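Local coordinates for protein pyruvate synthase subunit porC (Thermotoga maritima MSB8, PDB 2RAA) that forms the gamma chain of a four-subunit pyruvate synthase, which oxidises pyruvate with coenzyme A to acetyl-CoA and carbon dioxide, passing the electrons to ferredoxin, at residues A35-G47 with I163-M176. Numbering follows the deposited sequence. Where two conformers were deposited one is given.
Sequences ASQMLAEAALEAG and IVPLEAIEKRIEKM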
loop_
_atom_site.group_PDB
_atom_site.type_symbol
_atom_site.label_atom_id
_atom_site.label_comp_id
_atom_site.label_asym_id
_atom_site.label_seq_id
_atom_site.Cartn_x
_atom_site.Cartn_y
_atom_site.Cartn_z
ATOM N N ALA A 35 3.715 -5.982 3.456
ATOM C CA ALA A 35 2.378 -5.563 3.031
ATOM C C ALA A 35 2.084 -6.134 1.650
ATOM O O ALA A 35 0.987 -6.644 1.378
ATOM C CB ALA A 35 2.283 -4.038 3.030
ATOM N N SER A 36 3.088 -6.017 0.790
ATOM C CA SER A 36 3.114 -6.612 -0.512
ATOM C C SER A 36 2.858 -8.128 -0.411
ATOM O O SER A 36 1.978 -8.667 -1.092
ATOM C CB SER A 36 4.464 -6.323 -1.130
ATOM O OG SER A 36 4.577 -6.967 -2.361
ATOM N N GLN A 37 3.591 -8.814 0.465
ATOM C CA GLN A 37 3.391 -10.250 0.633
ATOM C C GLN A 37 1.975 -10.567 1.002
ATOM O O GLN A 37 1.355 -11.436 0.402
ATOM C CB GLN A 37 4.320 -10.836 1.695
ATOM C CG GLN A 37 5.734 -11.131 1.173
ATOM C CD GLN A 37 5.756 -12.375 0.297
ATOM O OE1 GLN A 37 5.507 -13.502 0.784
ATOM N NE2 GLN A 37 6.036 -12.185 -1.005
HETATM N N MSE A 38 1.458 -9.830 1.971
HETATM C CA MSE A 38 0.133 -10.070 2.544
HETATM C C MSE A 38 -0.985 -9.907 1.536
HETATM O O MSE A 38 -1.971 -10.653 1.518
HETATM C CB MSE A 38 -0.068 -9.085 3.704
HETATM C CG MSE A 38 -1.040 -9.557 4.745
HETATM SE SE MSE A 38 -1.282 -8.284 6.191
HETATM C CE MSE A 38 0.459 -7.355 6.321
ATOM N N LEU A 39 -0.815 -8.918 0.670
ATOM C CA LEU A 39 -1.787 -8.663 -0.340
ATOM C C LEU A 39 -1.756 -9.879 -1.257
ATOM O O LEU A 39 -2.777 -10.505 -1.505
ATOM C CB LEU A 39 -1.414 -7.391 -1.079
ATOM C CG LEU A 39 -2.252 -7.122 -2.302
ATOM C CD1 LEU A 39 -3.732 -7.097 -1.908
ATOM C CD2 LEU A 39 -1.776 -5.813 -2.901
ATOM N N ALA A 40 -0.554 -10.232 -1.718
ATOM C CA ALA A 40 -0.358 -11.403 -2.575
ATOM C C ALA A 40 -0.983 -12.632 -1.904
ATOM O O ALA A 40 -1.802 -13.346 -2.493
ATOM C CB ALA A 40 1.172 -11.624 -2.870
ATOM N N GLU A 41 -0.612 -12.864 -0.660
ATOM C CA GLU A 41 -1.195 -14.015 0.079
ATOM C C GLU A 41 -2.708 -13.996 0.101
ATOM O O GLU A 41 -3.334 -15.034 -0.074
ATOM C CB GLU A 41 -0.581 -14.140 1.471
ATOM C CG GLU A 41 0.668 -14.985 1.422
ATOM C CD GLU A 41 1.621 -14.781 2.572
ATOM O OE1 GLU A 41 1.252 -14.110 3.574
ATOM O OE2 GLU A 41 2.761 -15.303 2.445
ATOM N N ALA A 42 -3.306 -12.821 0.236
ATOM C CA ALA A 42 -4.775 -12.682 0.208
ATOM C C ALA A 42 -5.369 -13.096 -1.114
ATOM O O ALA A 42 -6.402 -13.775 -1.164
ATOM C CB ALA A 42 -5.137 -11.262 0.455
ATOM N N ALA A 43 -4.759 -12.636 -2.208
ATOM C CA ALA A 43 -5.262 -12.961 -3.564
ATOM C C ALA A 43 -5.064 -14.451 -3.885
ATOM O O ALA A 43 -5.855 -15.053 -4.625
ATOM C CB ALA A 43 -4.577 -12.072 -4.611
ATOM N N LEU A 44 -4.004 -15.032 -3.316
ATOM C CA LEU A 44 -3.689 -16.467 -3.504
ATOM C C LEU A 44 -4.813 -17.344 -2.946
ATOM O O LEU A 44 -5.292 -18.271 -3.612
ATOM C CB LEU A 44 -2.380 -16.811 -2.804
ATOM C CG LEU A 44 -1.786 -18.201 -3.039
ATOM C CD1 LEU A 44 -1.487 -18.475 -4.521
ATOM C CD2 LEU A 44 -0.525 -18.341 -2.198
ATOM N N GLU A 45 -5.246 -17.016 -1.735
ATOM C CA GLU A 45 -6.350 -17.737 -1.091
ATOM C C GLU A 45 -7.675 -17.529 -1.823
ATOM O O GLU A 45 -8.544 -18.373 -1.781
ATOM C CB GLU A 45 -6.423 -17.379 0.378
ATOM C CG GLU A 45 -5.141 -17.825 1.113
ATOM C CD GLU A 45 -4.972 -17.253 2.513
ATOM O OE1 GLU A 45 -5.870 -16.534 3.026
ATOM O OE2 GLU A 45 -3.915 -17.534 3.116
ATOM N N ALA A 46 -7.792 -16.442 -2.562
ATOM C CA ALA A 46 -8.947 -16.213 -3.420
ATOM C C ALA A 46 -8.894 -16.953 -4.747
ATOM O O ALA A 46 -9.854 -16.883 -5.531
ATOM C CB ALA A 46 -9.081 -14.729 -3.674
ATOM N N GLY A 47 -7.779 -17.640 -5.037
ATOM C CA GLY A 47 -7.667 -18.428 -6.266
ATOM C C GLY A 47 -7.132 -17.598 -7.415
ATOM O O GLY A 47 -7.305 -17.944 -8.579
ATOM N N ILE A 163 -9.045 -4.363 -5.214
ATOM C CA ILE A 163 -8.296 -5.505 -5.814
ATOM C C ILE A 163 -8.600 -6.838 -5.156
ATOM O O ILE A 163 -8.521 -7.886 -5.797
ATOM C CB ILE A 163 -6.793 -5.217 -5.870
ATOM C CG1 ILE A 163 -6.024 -6.278 -6.638
ATOM C CG2 ILE A 163 -6.221 -5.049 -4.431
ATOM C CD1 ILE A 163 -6.506 -6.596 -8.047
ATOM N N VAL A 164 -8.976 -6.801 -3.879
ATOM C CA VAL A 164 -9.443 -7.986 -3.149
ATOM C C VAL A 164 -10.453 -7.502 -2.117
ATOM O O VAL A 164 -10.514 -6.317 -1.854
ATOM C CB VAL A 164 -8.302 -8.723 -2.402
ATOM C CG1 VAL A 164 -7.245 -9.222 -3.389
ATOM C CG2 VAL A 164 -7.671 -7.835 -1.268
ATOM N N PRO A 165 -11.284 -8.401 -1.571
ATOM C CA PRO A 165 -12.126 -7.980 -0.444
ATOM C C PRO A 165 -11.308 -7.736 0.813
ATOM O O PRO A 165 -10.293 -8.389 1.020
ATOM C CB PRO A 165 -13.069 -9.171 -0.228
ATOM C CG PRO A 165 -12.384 -10.335 -0.834
ATOM C CD PRO A 165 -11.556 -9.795 -1.975
ATOM N N LEU A 166 -11.791 -6.849 1.670
ATOM C CA LEU A 166 -11.076 -6.533 2.911
ATOM C C LEU A 166 -11.006 -7.775 3.847
ATOM O O LEU A 166 -9.987 -8.058 4.491
ATOM C CB LEU A 166 -11.720 -5.309 3.588
ATOM C CG LEU A 166 -10.862 -4.525 4.598
ATOM C CD1 LEU A 166 -9.653 -3.880 3.976
ATOM C CD2 LEU A 166 -11.698 -3.466 5.205
ATOM N N GLU A 167 -12.069 -8.557 3.854
ATOM C CA GLU A 167 -12.142 -9.786 4.656
ATOM C C GLU A 167 -10.944 -10.722 4.339
ATOM O O GLU A 167 -10.421 -11.394 5.228
ATOM C CB GLU A 167 -13.488 -10.510 4.393
ATOM C CG GLU A 167 -14.633 -9.569 3.972
ATOM N N ALA A 168 -10.515 -10.769 3.084
ATOM C CA ALA A 168 -9.373 -11.617 2.697
ATOM C C ALA A 168 -8.063 -11.222 3.414
ATOM O O ALA A 168 -7.241 -12.071 3.735
ATOM C CB ALA A 168 -9.172 -11.579 1.194
ATOM N N ILE A 169 -7.879 -9.935 3.635
ATOM C CA ILE A 169 -6.684 -9.445 4.313
ATOM C C ILE A 169 -6.839 -9.640 5.786
ATOM O O ILE A 169 -5.894 -9.985 6.456
ATOM C CB ILE A 169 -6.352 -7.998 3.935
ATOM C CG1 ILE A 169 -5.966 -7.983 2.458
ATOM C CG2 ILE A 169 -5.155 -7.429 4.806
ATOM C CD1 ILE A 169 -5.791 -6.651 1.927
ATOM N N GLU A 170 -8.058 -9.497 6.282
ATOM C CA GLU A 170 -8.319 -9.776 7.656
ATOM C C GLU A 170 -8.053 -11.236 7.966
ATOM O O GLU A 170 -7.415 -11.538 8.972
ATOM C CB GLU A 170 -9.740 -9.382 8.002
ATOM C CG GLU A 170 -9.952 -7.868 7.953
ATOM C CD GLU A 170 -11.385 -7.451 8.279
ATOM O OE1 GLU A 170 -12.187 -8.326 8.693
ATOM O OE2 GLU A 170 -11.698 -6.243 8.125
ATOM N N LYS A 171 -8.522 -12.143 7.110
ATOM C CA LYS A 171 -8.268 -13.594 7.293
ATOM C C LYS A 171 -6.754 -13.828 7.392
ATOM O O LYS A 171 -6.270 -14.556 8.261
ATOM C CB LYS A 171 -8.901 -14.457 6.169
ATOM C CG LYS A 171 -10.421 -14.772 6.358
ATOM N N ARG A 172 -6.017 -13.164 6.512
ATOM C CA ARG A 172 -4.562 -13.182 6.547
ATOM C C ARG A 172 -3.961 -12.580 7.814
ATOM O O ARG A 172 -2.988 -13.113 8.351
ATOM C CB ARG A 172 -3.995 -12.518 5.274
ATOM C CG ARG A 172 -3.616 -13.566 4.256
ATOM C CD ARG A 172 -2.248 -14.080 4.662
ATOM N NE ARG A 172 -2.093 -15.525 4.617
ATOM C CZ ARG A 172 -1.005 -16.150 5.074
ATOM N NH1 ARG A 172 0.025 -15.464 5.603
ATOM N NH2 ARG A 172 -0.933 -17.467 5.009
ATOM N N ILE A 173 -4.525 -11.484 8.310
ATOM C CA ILE A 173 -4.071 -10.937 9.596
ATOM C C ILE A 173 -4.274 -11.988 10.690
ATOM O O ILE A 173 -3.375 -12.208 11.490
ATOM C CB ILE A 173 -4.761 -9.596 9.934
ATOM C CG1 ILE A 173 -4.253 -8.498 8.986
ATOM C CG2 ILE A 173 -4.485 -9.182 11.376
ATOM C CD1 ILE A 173 -5.000 -7.168 9.142
ATOM N N GLU A 174 -5.422 -12.664 10.682
ATOM C CA GLU A 174 -5.708 -13.758 11.631
ATOM C C GLU A 174 -4.618 -14.837 11.590
ATOM O O GLU A 174 -4.084 -15.215 12.621
ATOM C CB GLU A 174 -7.079 -14.391 11.345
ATOM C CG GLU A 174 -8.309 -13.497 11.667
ATOM C CD GLU A 174 -9.646 -13.961 10.981
ATOM O OE1 GLU A 174 -9.718 -15.100 10.439
ATOM O OE2 GLU A 174 -10.634 -13.170 10.981
ATOM N N LYS A 175 -4.248 -15.288 10.393
ATOM C CA LYS A 175 -3.236 -16.351 10.240
ATOM C C LYS A 175 -1.788 -15.962 10.600
ATOM O O LYS A 175 -1.025 -16.818 11.010
ATOM C CB LYS A 175 -3.273 -16.967 8.820
ATOM C CG LYS A 175 -4.456 -17.920 8.537
HETATM N N MSE A 176 -1.392 -14.702 10.460
HETATM C CA MSE A 176 -0.016 -14.316 10.780
HETATM C C MSE A 176 0.241 -14.207 12.293
HETATM O O MSE A 176 1.395 -14.129 12.730
HETATM C CB MSE A 176 0.333 -13.003 10.079
HETATM C CG MSE A 176 0.252 -13.090 8.562
HETATM SE SE MSE A 176 0.344 -11.338 7.737
HETATM C CE MSE A 176 2.366 -11.167 7.476
HETATM O O HOH W 1 -7.309 -14.494 2.711
#
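Arg172 reaches from helix 166-176 into the last turns of helix 35-45, and each part of its chain finds a partner. Its CB lies against CG of Met38; its CG passes 4.1 Å from the backbone N of Ala42; its CD rests 3.6 Å from CB of Glu41. At NE the polar part begins: the N-H points at Glu45 OE2, 3.1 Å away and nearly straight at 163°, with the oxygen close to the guanidinium plane. CZ lies near Glu41 OE1, to which NH1 forms a salt bridge of 2.7 Å, and the CD of that glutamate stands over one guanidinium face, toward its rim; NH2, at the tip, has Glu45 OE2 as its nearest neighbour. A bend at chi2 (-81°) and another at chi3 turn the guanidinium in between the two glutamates one turn apart, which meet it over a face and at an edge. A methionine in its place would probably leave both carboxylates without their positive mate and Glu41 freer to turn. Glu45 OE1 also accepts from a water that donates to Ala168 O as well.

The two helices cross at 111°, their axes 8.7 Å apart, with knobs-into-holes packing: Arg172 sits among Met38, Glu41, Ala42 and Glu45, and Met38 among Ile169, Arg172, Ile173 and Met176. Small residues suit the nearest point, where CB of Ala42 meets CB of Ala168 at 4.1 Å. Helix 35-45 packs on strands 50-55 and 64-72 of the mixed sheet, with helix 166-176 between it and helix 183-199. Met38, a selenomethionine, is long and flexible enough to bring SE to Ile173 CG1 and Ile169 CG2; its CG meets SE of Met176 in one of that residue's two conformers. Beyond Ala42, branched Val164 divides its methyls, CG1 to Ala43 CB and CG2 to Leu39 CD1, which also touches Ile163 CG2.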